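Local atomic coordinates of lipopolysaccharide heptosyltransferase 2 (PDB entry 1PSW), a protein that transfers the second heptose from ADP-L-glycero-beta-D-manno-heptose onto the heptosyl-Kdo2-lipid A module during assembly of the lipopolysaccharide core. Residues S9-M14 against M273-A278; V35-P38 against L44-R47; Y85-S90 against I136-D141. All blocks are in the same frame, centred on the assembly; numbering follows the deposited sequence.

Contact 1: S9-M14 against M273-A278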
ATOM      1  N   SER A   9      -6.265  -8.540   0.416  1.00 27.93           N
ATOM      2  CA  SER A   9      -7.331  -7.652  -0.029  1.00 30.66           C
ATOM      3  C   SER A   9      -7.216  -6.239   0.518  1.00 30.09           C
ATOM      4  O   SER A   9      -8.214  -5.539   0.633  1.00 31.49           O
ATOM      5  CB  SER A   9      -8.682  -8.234   0.374  1.00 32.67           C
ATOM      6  OG  SER A   9      -8.830  -9.532  -0.166  1.00 36.46           O
ATOM      7  N   TRP A  10      -6.006  -5.825   0.866  1.00 29.31           N
ATOM      8  CA  TRP A  10      -5.788  -4.485   1.382  1.00 28.83           C
ATOM      9  C   TRP A  10      -4.657  -3.844   0.612  1.00 25.92           C
ATOM     10  O   TRP A  10      -3.663  -4.501   0.317  1.00 22.97           O
ATOM     11  CB  TRP A  10      -5.439  -4.529   2.864  1.00 31.94           C
ATOM     12  CG  TRP A  10      -6.536  -5.074   3.697  1.00 38.05           C
ATOM     13  CD1 TRP A  10      -6.652  -6.349   4.171  1.00 39.22           C
ATOM     14  CD2 TRP A  10      -7.694  -4.369   4.149  1.00 40.88           C
ATOM     15  NE1 TRP A  10      -7.812  -6.481   4.896  1.00 42.88           N
ATOM     16  CE2 TRP A  10      -8.472  -5.280   4.897  1.00 43.46           C
ATOM     17  CE3 TRP A  10      -8.152  -3.055   3.992  1.00 43.75           C
ATOM     18  CZ2 TRP A  10      -9.686  -4.915   5.495  1.00 44.31           C
ATOM     19  CZ3 TRP A  10      -9.357  -2.692   4.585  1.00 44.61           C
ATOM     20  CH2 TRP A  10     -10.110  -3.621   5.327  1.00 46.06           C
ATOM     21  N   VAL A  11      -4.810  -2.565   0.288  1.00 24.11           N
ATOM     22  CA  VAL A  11      -3.790  -1.845  -0.455  1.00 23.40           C
ATOM     23  C   VAL A  11      -2.412  -1.970   0.183  1.00 21.18           C
ATOM     24  O   VAL A  11      -1.455  -2.359  -0.486  1.00 21.60           O
ATOM     25  CB  VAL A  11      -4.149  -0.349  -0.586  1.00 24.61           C
ATOM     26  CG1 VAL A  11      -3.002   0.408  -1.235  1.00 24.66           C
ATOM     27  CG2 VAL A  11      -5.412  -0.191  -1.422  1.00 26.68           C
ATOM     28  N   GLY A  12      -2.312  -1.656   1.471  1.00 21.02           N
ATOM     29  CA  GLY A  12      -1.031  -1.739   2.148  1.00 19.97           C
ATOM     30  C   GLY A  12      -0.373  -3.095   2.001  1.00 21.72           C
ATOM     31  O   GLY A  12       0.767  -3.192   1.551  1.00 21.15           O
ATOM     32  N   ASP A  13      -1.102  -4.140   2.385  1.00 19.31           N
ATOM     33  CA  ASP A  13      -0.619  -5.507   2.319  1.00 18.54           C
ATOM     34  C   ASP A  13      -0.221  -5.900   0.897  1.00 17.84           C
ATOM     35  O   ASP A  13       0.792  -6.564   0.694  1.00 16.53           O
ATOM     36  CB  ASP A  13      -1.695  -6.462   2.844  1.00 21.31           C
ATOM     37  CG  ASP A  13      -1.963  -6.286   4.327  1.00 25.41           C
ATOM     38  OD1 ASP A  13      -1.468  -5.302   4.917  1.00 27.99           O
ATOM     39  OD2 ASP A  13      -2.675  -7.133   4.907  1.00 26.86           O
HETATM   40  N   MSE A  14      -1.016  -5.489  -0.085  1.00 17.66           N
HETATM   41  CA  MSE A  14      -0.710  -5.811  -1.474  1.00 21.00           C
HETATM   42  C   MSE A  14       0.611  -5.160  -1.879  1.00 19.51           C
HETATM   43  O   MSE A  14       1.426  -5.759  -2.578  1.00 17.09           O
HETATM   44  CB  MSE A  14      -1.827  -5.319  -2.401  1.00 25.46           C
HETATM   45  CG  MSE A  14      -1.589  -5.624  -3.884  1.00 36.81           C
HETATM   46 SE   MSE A  14      -1.364  -7.534  -4.262  1.00 55.91          SE
HETATM   47  CE  MSE A  14      -3.177  -8.114  -3.953  1.00 40.42           C
HETATM   48  N   MSE A 273      -0.145   5.116   2.141  1.00 17.98           N
HETATM   49  CA  MSE A 273       1.156   5.511   2.674  1.00 17.07           C
HETATM   50  C   MSE A 273       2.209   4.613   2.024  1.00 16.55           C
HETATM   51  O   MSE A 273       3.235   5.077   1.537  1.00 16.64           O
HETATM   52  CB  MSE A 273       1.198   5.302   4.189  1.00 17.46           C
HETATM   53  CG  MSE A 273       2.529   5.671   4.847  1.00 21.90           C
HETATM   54 SE   MSE A 273       2.570   5.267   6.750  1.00 33.22          SE
HETATM   55  CE  MSE A 273       2.947   3.332   6.491  1.00 28.59           C
ATOM     56  N   HIS A 274       1.936   3.315   2.030  1.00 15.51           N
ATOM     57  CA  HIS A 274       2.847   2.334   1.441  1.00 15.63           C
ATOM     58  C   HIS A 274       3.076   2.557  -0.045  1.00 16.00           C
ATOM     59  O   HIS A 274       4.171   2.302  -0.554  1.00 16.15           O
ATOM     60  CB  HIS A 274       2.322   0.929   1.715  1.00 16.45           C
ATOM     61  CG  HIS A 274       2.261   0.616   3.172  1.00 18.14           C
ATOM     62  ND1 HIS A 274       3.390   0.539   3.956  1.00 17.01           N
ATOM     63  CD2 HIS A 274       1.209   0.489   4.014  1.00 19.45           C
ATOM     64  CE1 HIS A 274       3.039   0.386   5.221  1.00 16.67           C
ATOM     65  NE2 HIS A 274       1.721   0.355   5.282  1.00 18.47           N
ATOM     66  N   VAL A 275       2.047   3.034  -0.738  1.00 13.92           N
ATOM     67  CA  VAL A 275       2.172   3.317  -2.158  1.00 16.50           C
ATOM     68  C   VAL A 275       3.159   4.474  -2.348  1.00 15.78           C
ATOM     69  O   VAL A 275       4.074   4.377  -3.162  1.00 16.06           O
ATOM     70  CB  VAL A 275       0.798   3.673  -2.782  1.00 16.73           C
ATOM     71  CG1 VAL A 275       0.977   4.112  -4.231  1.00 16.29           C
ATOM     72  CG2 VAL A 275      -0.131   2.456  -2.717  1.00 15.72           C
ATOM     73  N   ALA A 276       2.981   5.558  -1.591  1.00 16.38           N
ATOM     74  CA  ALA A 276       3.873   6.713  -1.683  1.00 16.07           C
ATOM     75  C   ALA A 276       5.318   6.304  -1.361  1.00 15.61           C
ATOM     76  O   ALA A 276       6.262   6.745  -2.021  1.00 15.71           O
ATOM     77  CB  ALA A 276       3.404   7.813  -0.723  1.00 16.34           C
ATOM     78  N   ALA A 277       5.480   5.455  -0.350  1.00 15.13           N
ATOM     79  CA  ALA A 277       6.798   4.969   0.063  1.00 15.74           C
ATOM     80  C   ALA A 277       7.477   4.186  -1.063  1.00 15.82           C
ATOM     81  O   ALA A 277       8.676   4.322  -1.285  1.00 15.76           O
ATOM     82  CB  ALA A 277       6.666   4.085   1.312  1.00 15.38           C
ATOM     83  N   ALA A 278       6.701   3.363  -1.764  1.00 14.89           N
ATOM     84  CA  ALA A 278       7.217   2.559  -2.866  1.00 14.97           C
ATOM     85  C   ALA A 278       7.658   3.446  -4.019  1.00 16.22           C
ATOM     86  O   ALA A 278       8.568   3.091  -4.767  1.00 15.52           O
ATOM     87  CB  ALA A 278       6.147   1.583  -3.336  1.00 15.52           C
TER
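Val11 and Gly12 meet His274 and Val275 in a small bridge between two helices, with no hydrogen bond across it. Between the valines a single pair of methyls does the touching: Val11 CG1 lies 3.8 Å from Val275 CG2. The two side chains lie askew to each other. On Val11 the methyl trans to the backbone N makes the approach (chi1 174°). Beside them the imidazole of His274 reaches the opposite backbone directly, because Gly12 has no side chain to stand between: CD2 of His274 lies 3.7 Å from Gly12 CA, a slanted approach to the ring. His274 points its CB at the other helix; its chi1 of -62° puts CG beside its own backbone N, and the ring extends from there to Gly12.

Both partners sit on regular helical backbone. Trp10 is the N-cap of helix 11-27, and its carbonyl O takes the amide of Met14 at 2.9 Å, so Val11 and Gly12 lie in the opening turn. On the other side, Ala278 N bonds to His274 O at 3.0 Å.

Farther out, His274 also packs on Met15 and Met16 of helix 11-27, while Val275 also packs on Val256 and Ile259 of helix 252-260. Met273, a selenomethionine, packs on Leu283, Ala285 and Tyr287 of strand 283-287. Helix 11-27 belongs with the N-terminal parallel sheet and helix 271-278 with the C-terminal one, so this is a small contact between the two Rossmann-like domains of a GT-B glycosyltransferase.

Contact 2: V35-P38 against L44-R47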
ATOM      1  N   VAL A  35      -1.176 -13.429  -9.888  1.00 19.34           N
ATOM      2  CA  VAL A  35      -1.739 -13.048  -8.603  1.00 19.76           C
ATOM      3  C   VAL A  35      -3.248 -12.949  -8.669  1.00 21.72           C
ATOM      4  O   VAL A  35      -3.800 -12.262  -9.531  1.00 20.07           O
ATOM      5  CB  VAL A  35      -1.183 -11.688  -8.128  1.00 17.90           C
ATOM      6  CG1 VAL A  35      -1.774 -11.331  -6.766  1.00 19.31           C
ATOM      7  CG2 VAL A  35       0.331 -11.754  -8.045  1.00 16.71           C
HETATM    8  N   MSE A  36      -3.910 -13.651  -7.754  1.00 21.60           N
HETATM    9  CA  MSE A  36      -5.361 -13.636  -7.673  1.00 26.03           C
HETATM   10  C   MSE A  36      -5.758 -12.703  -6.541  1.00 25.13           C
HETATM   11  O   MSE A  36      -5.338 -12.886  -5.397  1.00 25.92           O
HETATM   12  CB  MSE A  36      -5.906 -15.034  -7.397  1.00 29.42           C
HETATM   13  CG  MSE A  36      -7.423 -15.086  -7.409  1.00 36.90           C
HETATM   14 SE   MSE A  36      -8.125 -16.821  -6.893  1.00 52.80          SE
HETATM   15  CE  MSE A  36      -7.793 -17.754  -8.527  1.00 40.70           C
ATOM     16  N   ALA A  37      -6.556 -11.695  -6.872  1.00 24.99           N
ATOM     17  CA  ALA A  37      -7.014 -10.711  -5.896  1.00 27.28           C
ATOM     18  C   ALA A  37      -8.319 -10.093  -6.387  1.00 28.17           C
ATOM     19  O   ALA A  37      -8.716 -10.302  -7.531  1.00 30.19           O
ATOM     20  CB  ALA A  37      -5.953  -9.620  -5.718  1.00 26.75           C
ATOM     21  N   PRO A  38      -9.015  -9.339  -5.520  1.00 29.30           N
ATOM     22  CA  PRO A  38     -10.273  -8.712  -5.928  1.00 30.54           C
ATOM     23  C   PRO A  38     -10.079  -7.879  -7.191  1.00 33.06           C
ATOM     24  O   PRO A  38      -8.953  -7.514  -7.535  1.00 32.48           O
ATOM     25  CB  PRO A  38     -10.634  -7.855  -4.722  1.00 30.16           C
ATOM     26  CG  PRO A  38     -10.100  -8.650  -3.583  1.00 29.74           C
ATOM     27  CD  PRO A  38      -8.745  -9.094  -4.094  1.00 28.13           C
ATOM     28  N   LEU A  44      -3.462  -1.917  -9.311  1.00 23.14           N
ATOM     29  CA  LEU A  44      -2.181  -1.823  -8.615  1.00 21.83           C
ATOM     30  C   LEU A  44      -1.198  -2.859  -9.140  1.00 22.55           C
ATOM     31  O   LEU A  44      -0.017  -2.564  -9.366  1.00 22.59           O
ATOM     32  CB  LEU A  44      -2.388  -2.017  -7.113  1.00 22.14           C
ATOM     33  CG  LEU A  44      -1.194  -1.722  -6.210  1.00 24.14           C
ATOM     34  CD1 LEU A  44      -0.652  -0.336  -6.507  1.00 25.43           C
ATOM     35  CD2 LEU A  44      -1.619  -1.828  -4.754  1.00 24.60           C
ATOM     36  N   LEU A  45      -1.690  -4.076  -9.330  1.00 20.23           N
ATOM     37  CA  LEU A  45      -0.864  -5.161  -9.840  1.00 22.77           C
ATOM     38  C   LEU A  45      -0.311  -4.830 -11.219  1.00 22.69           C
ATOM     39  O   LEU A  45       0.792  -5.253 -11.573  1.00 23.63           O
ATOM     40  CB  LEU A  45      -1.685  -6.449  -9.924  1.00 21.14           C
ATOM     41  CG  LEU A  45      -2.105  -7.053  -8.581  1.00 22.49           C
ATOM     42  CD1 LEU A  45      -3.171  -8.111  -8.804  1.00 20.08           C
ATOM     43  CD2 LEU A  45      -0.886  -7.641  -7.881  1.00 20.90           C
ATOM     44  N   SER A  46      -1.079  -4.078 -12.002  1.00 23.25           N
ATOM     45  CA  SER A  46      -0.644  -3.730 -13.349  1.00 25.43           C
ATOM     46  C   SER A  46       0.559  -2.792 -13.299  1.00 25.05           C
ATOM     47  O   SER A  46       1.250  -2.614 -14.300  1.00 26.90           O
ATOM     48  CB  SER A  46      -1.782  -3.072 -14.137  1.00 27.35           C
ATOM     49  OG  SER A  46      -1.985  -1.730 -13.725  1.00 31.75           O
ATOM     50  N   ARG A  47       0.810  -2.196 -12.134  1.00 23.04           N
ATOM     51  CA  ARG A  47       1.946  -1.302 -11.978  1.00 21.69           C
ATOM     52  C   ARG A  47       3.195  -2.047 -11.517  1.00 22.97           C
ATOM     53  O   ARG A  47       4.271  -1.453 -11.460  1.00 24.21           O
ATOM     54  CB  ARG A  47       1.621  -0.174 -10.986  1.00 20.75           C
ATOM     55  CG  ARG A  47       0.444   0.700 -11.364  1.00 21.39           C
ATOM     56  CD  ARG A  47       0.626   1.359 -12.726  1.00 22.39           C
ATOM     57  NE  ARG A  47       1.913   2.043 -12.867  1.00 22.25           N
ATOM     58  CZ  ARG A  47       2.223   2.816 -13.905  1.00 24.27           C
ATOM     59  NH1 ARG A  47       1.339   3.005 -14.879  1.00 23.23           N
ATOM     60  NH2 ARG A  47       3.413   3.388 -13.983  1.00 20.11           N
TER
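Leu45 sets its forked end against Val35 inside a beta-alpha-beta unit, strand 32-37, helix 42-45 and strand 51-56, part of the Rossmann-like N-terminal half of this GT-B enzyme. The close part of the contact is this one pair. Both methyls of Leu45 take part: CD2 lies 4.0 Å from Val35 CG1, and CD1 lies 4.1 Å from the same atom. Each is also near Val35 CB, so the fork straddles the CB to CG1 bond instead of presenting one tip. Val35 offers that branch because CG1 is trans to the backbone N (chi1 -179°). Both side chains leave their backbones heading for each other, and both are buried.

Two residues along the strand the fit relaxes. Ala37 also turns its methyl to the helix, but its CB stays 4.4 Å from Leu45 CD1, at the margin of contact. Between Val35 and Ala37, Met36, a selenomethionine, points the other way, the alternation expected of a strand. Val51 and Ala54 of the next strand and Met14 of helix 11-27 also pack on the leucine.

The solvent side begins just after Leu45. Ser46 is exposed and its OG bonds back to Pro43 O. Arg47 takes its partners elsewhere, making a salt bridge with Glu166 through NH1 and a hydrogen bond to Gln161 O through NH2; its side chain also packs on Asp253 and Ile257 of helix 252-260. In the backbone, Arg47 N bonds to Leu44 O at 2.9 Å.

Contact 3: Y85-S90 against I136-D141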
ATOM      1  N   TYR A  85       1.373 -19.632  -3.285  1.00 22.42           N
ATOM      2  CA  TYR A  85       1.643 -18.919  -2.038  1.00 22.09           C
ATOM      3  C   TYR A  85       0.350 -18.241  -1.605  1.00 20.87           C
ATOM      4  O   TYR A  85      -0.239 -17.478  -2.366  1.00 23.26           O
ATOM      5  CB  TYR A  85       2.739 -17.861  -2.238  1.00 21.12           C
ATOM      6  CG  TYR A  85       4.107 -18.429  -2.536  1.00 20.65           C
ATOM      7  CD1 TYR A  85       4.988 -18.771  -1.506  1.00 22.48           C
ATOM      8  CD2 TYR A  85       4.507 -18.674  -3.847  1.00 20.88           C
ATOM      9  CE1 TYR A  85       6.226 -19.344  -1.779  1.00 21.53           C
ATOM     10  CE2 TYR A  85       5.745 -19.251  -4.125  1.00 22.72           C
ATOM     11  CZ  TYR A  85       6.595 -19.584  -3.091  1.00 22.21           C
ATOM     12  OH  TYR A  85       7.812 -20.174  -3.360  1.00 24.87           O
ATOM     13  N   VAL A  86      -0.091 -18.528  -0.388  1.00 19.83           N
ATOM     14  CA  VAL A  86      -1.314 -17.933   0.133  1.00 20.86           C
ATOM     15  C   VAL A  86      -0.919 -16.874   1.151  1.00 20.06           C
ATOM     16  O   VAL A  86      -0.351 -17.194   2.199  1.00 21.33           O
ATOM     17  CB  VAL A  86      -2.212 -19.004   0.799  1.00 20.72           C
ATOM     18  CG1 VAL A  86      -3.535 -18.393   1.237  1.00 20.78           C
ATOM     19  CG2 VAL A  86      -2.464 -20.148  -0.176  1.00 21.08           C
ATOM     20  N   LEU A  87      -1.212 -15.610   0.843  1.00 19.59           N
ATOM     21  CA  LEU A  87      -0.837 -14.495   1.721  1.00 19.05           C
ATOM     22  C   LEU A  87      -1.872 -14.118   2.768  1.00 18.52           C
ATOM     23  O   LEU A  87      -1.517 -13.719   3.874  1.00 19.53           O
ATOM     24  CB  LEU A  87      -0.450 -13.281   0.866  1.00 18.19           C
ATOM     25  CG  LEU A  87       0.695 -13.576  -0.123  1.00 18.88           C
ATOM     26  CD1 LEU A  87       1.114 -12.299  -0.862  1.00 19.53           C
ATOM     27  CD2 LEU A  87       1.884 -14.162   0.636  1.00 19.65           C
ATOM     28  N   PRO A  88      -3.167 -14.223   2.437  1.00 20.06           N
ATOM     29  CA  PRO A  88      -4.157 -13.871   3.460  1.00 21.73           C
ATOM     30  C   PRO A  88      -4.052 -14.925   4.564  1.00 22.94           C
ATOM     31  O   PRO A  88      -3.418 -15.962   4.364  1.00 21.98           O
ATOM     32  CB  PRO A  88      -5.483 -13.954   2.703  1.00 23.00           C
ATOM     33  CG  PRO A  88      -5.087 -13.625   1.289  1.00 21.25           C
ATOM     34  CD  PRO A  88      -3.813 -14.405   1.125  1.00 20.52           C
ATOM     35  N   ASN A  89      -4.653 -14.672   5.720  1.00 24.77           N
ATOM     36  CA  ASN A  89      -4.598 -15.637   6.814  1.00 27.77           C
ATOM     37  C   ASN A  89      -5.860 -16.491   6.897  1.00 28.47           C
ATOM     38  O   ASN A  89      -5.851 -17.541   7.528  1.00 29.69           O
ATOM     39  CB  ASN A  89      -4.393 -14.917   8.152  1.00 27.38           C
ATOM     40  CG  ASN A  89      -2.977 -14.398   8.325  1.00 30.24           C
ATOM     41  OD1 ASN A  89      -2.025 -15.175   8.408  1.00 30.65           O
ATOM     42  ND2 ASN A  89      -2.832 -13.079   8.375  1.00 33.95           N
ATOM     43  N   SER A  90      -6.934 -16.045   6.252  1.00 30.57           N
ATOM     44  CA  SER A  90      -8.197 -16.771   6.292  1.00 33.05           C
ATOM     45  C   SER A  90      -8.049 -18.208   5.813  1.00 33.66           C
ATOM     46  O   SER A  90      -7.227 -18.516   4.951  1.00 32.91           O
ATOM     47  CB  SER A  90      -9.251 -16.068   5.443  1.00 34.48           C
ATOM     48  OG  SER A  90      -9.003 -16.271   4.070  1.00 34.90           O
ATOM     49  N   ILE A 136       8.570 -11.938   2.577  1.00 16.15           N
ATOM     50  CA  ILE A 136       9.828 -12.325   1.960  1.00 17.00           C
ATOM     51  C   ILE A 136      10.276 -13.722   2.393  1.00 18.67           C
ATOM     52  O   ILE A 136      10.739 -14.504   1.574  1.00 18.88           O
ATOM     53  CB  ILE A 136      10.940 -11.297   2.291  1.00 16.33           C
ATOM     54  CG1 ILE A 136      10.676  -9.988   1.536  1.00 15.47           C
ATOM     55  CG2 ILE A 136      12.305 -11.871   1.954  1.00 13.22           C
ATOM     56  CD1 ILE A 136      11.622  -8.841   1.904  1.00 16.23           C
ATOM     57  N   ALA A 137      10.135 -14.030   3.677  1.00 19.22           N
ATOM     58  CA  ALA A 137      10.539 -15.331   4.210  1.00 20.59           C
ATOM     59  C   ALA A 137       9.902 -16.523   3.490  1.00 21.16           C
ATOM     60  O   ALA A 137      10.495 -17.608   3.431  1.00 22.02           O
ATOM     61  CB  ALA A 137      10.220 -15.407   5.695  1.00 17.67           C
ATOM     62  N   LEU A 138       8.705 -16.335   2.942  1.00 20.67           N
ATOM     63  CA  LEU A 138       8.017 -17.429   2.258  1.00 20.75           C
ATOM     64  C   LEU A 138       8.704 -17.910   0.985  1.00 22.20           C
ATOM     65  O   LEU A 138       8.460 -19.025   0.528  1.00 22.52           O
ATOM     66  CB  LEU A 138       6.576 -17.034   1.934  1.00 20.38           C
ATOM     67  CG  LEU A 138       5.679 -16.698   3.129  1.00 20.87           C
ATOM     68  CD1 LEU A 138       4.286 -16.362   2.617  1.00 19.20           C
ATOM     69  CD2 LEU A 138       5.621 -17.872   4.106  1.00 21.02           C
ATOM     70  N   ALA A 139       9.562 -17.071   0.414  1.00 21.77           N
ATOM     71  CA  ALA A 139      10.272 -17.424  -0.807  1.00 23.97           C
ATOM     72  C   ALA A 139      11.437 -18.367  -0.519  1.00 25.93           C
ATOM     73  O   ALA A 139      12.081 -18.865  -1.442  1.00 28.05           O
ATOM     74  CB  ALA A 139      10.784 -16.163  -1.497  1.00 21.41           C
ATOM     75  N   TYR A 140      11.713 -18.605   0.758  1.00 26.48           N
ATOM     76  CA  TYR A 140      12.808 -19.487   1.141  1.00 28.33           C
ATOM     77  C   TYR A 140      12.302 -20.801   1.719  1.00 29.83           C
ATOM     78  O   TYR A 140      11.161 -20.894   2.184  1.00 29.89           O
ATOM     79  CB  TYR A 140      13.716 -18.774   2.147  1.00 26.01           C
ATOM     80  CG  TYR A 140      14.392 -17.560   1.551  1.00 24.53           C
ATOM     81  CD1 TYR A 140      15.509 -17.693   0.730  1.00 22.30           C
ATOM     82  CD2 TYR A 140      13.879 -16.280   1.761  1.00 22.87           C
ATOM     83  CE1 TYR A 140      16.099 -16.578   0.129  1.00 20.67           C
ATOM     84  CE2 TYR A 140      14.458 -15.162   1.166  1.00 21.07           C
ATOM     85  CZ  TYR A 140      15.566 -15.318   0.354  1.00 21.66           C
ATOM     86  OH  TYR A 140      16.140 -14.203  -0.213  1.00 21.15           O
ATOM     87  N   ASP A 141      13.153 -21.823   1.685  1.00 33.27           N
ATOM     88  CA  ASP A 141      12.783 -23.136   2.206  1.00 36.94           C
ATOM     89  C   ASP A 141      12.471 -23.066   3.696  1.00 37.11           C
ATOM     90  O   ASP A 141      13.100 -22.315   4.437  1.00 35.56           O
ATOM     91  CB  ASP A 141      13.904 -24.146   1.952  1.00 40.70           C
ATOM     92  CG  ASP A 141      14.188 -24.338   0.473  1.00 44.41           C
ATOM     93  OD1 ASP A 141      13.236 -24.626  -0.284  1.00 44.74           O
ATOM     94  OD2 ASP A 141      15.363 -24.205   0.068  1.00 47.73           O
TER
HETATM   95  O   HOH W   1       9.184 -21.047  -1.177  1.00 24.77           O
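Tyr85 and Leu138 are joined through one water, the polar part of this contact. The water lies 2.7 Å from Tyr85 OH, at the edge of the phenol and in its plane, and it donates a hydrogen bond of 2.7 Å to Leu138 O. Tyr85 OH also bonds to Arg83 NH1, so the phenol oxygen has a partner on its own strand besides the water. A phenylalanine in place of Tyr85 would keep the ring but remove this hydroxyl, which would probably break the water bridge to Leu138 O and cost Arg83 NH1 this partner.

The same carbonyl meets the ring directly. Leu138 O is 3.2 Å from Tyr85 CE1, at the ring edge and near its plane, so the oxygen faces an aromatic C-H and not the pi cloud. With CG trans to its carbonyl carbon (chi1 -67°), Tyr85 sends the ring across to Leu138.

Strand 83-86 lies inside the N-terminal parallel sheet, between strands 2-6 and 104-108, in the Rossmann-like half of the GT-B fold. Residues 136-141 lie against it, and helix 11-27 borders the contact with Leu24 on Tyr85 and Leu20 on Ala139.

The apolar contacts centre on Leu138. Its CB lies 4.2 Å from Tyr85 CD1, and the two side chains run past each other in opposite senses. Farther along, Leu138 CD1 meets Leu87 CD2 at 3.8 Å; Leu87 brings only its end over.

Within 136-141, a type I turn from Ala137 to Tyr140, closed by Tyr140 N to Ala137 O at 3.1 Å, carries Leu138, which faces Tyr85 and Leu87.

In the fold
From the N terminus, strand 2-6 leads into helix 11-27, whose first turn opens contact 1. That contact closes only at helix 271-278, a loop of 258 residues that joins the two parallel-sheet halves of the chain. Nested inside it, contact 2 closes a short loop of five residues between strand 32-37 and helix 42-45. Contact 3, also nested within contact 1, follows contact 2 in series, spanning 45 residues and tying strand 83-86 to the region of helix 131-137. Contacts 2 and 3 both reach the N-terminal sheet but do not touch. Contacts 1 and 2 do touch, mainly through Met14: its CE lies 3.6 Å from Ala37 CB.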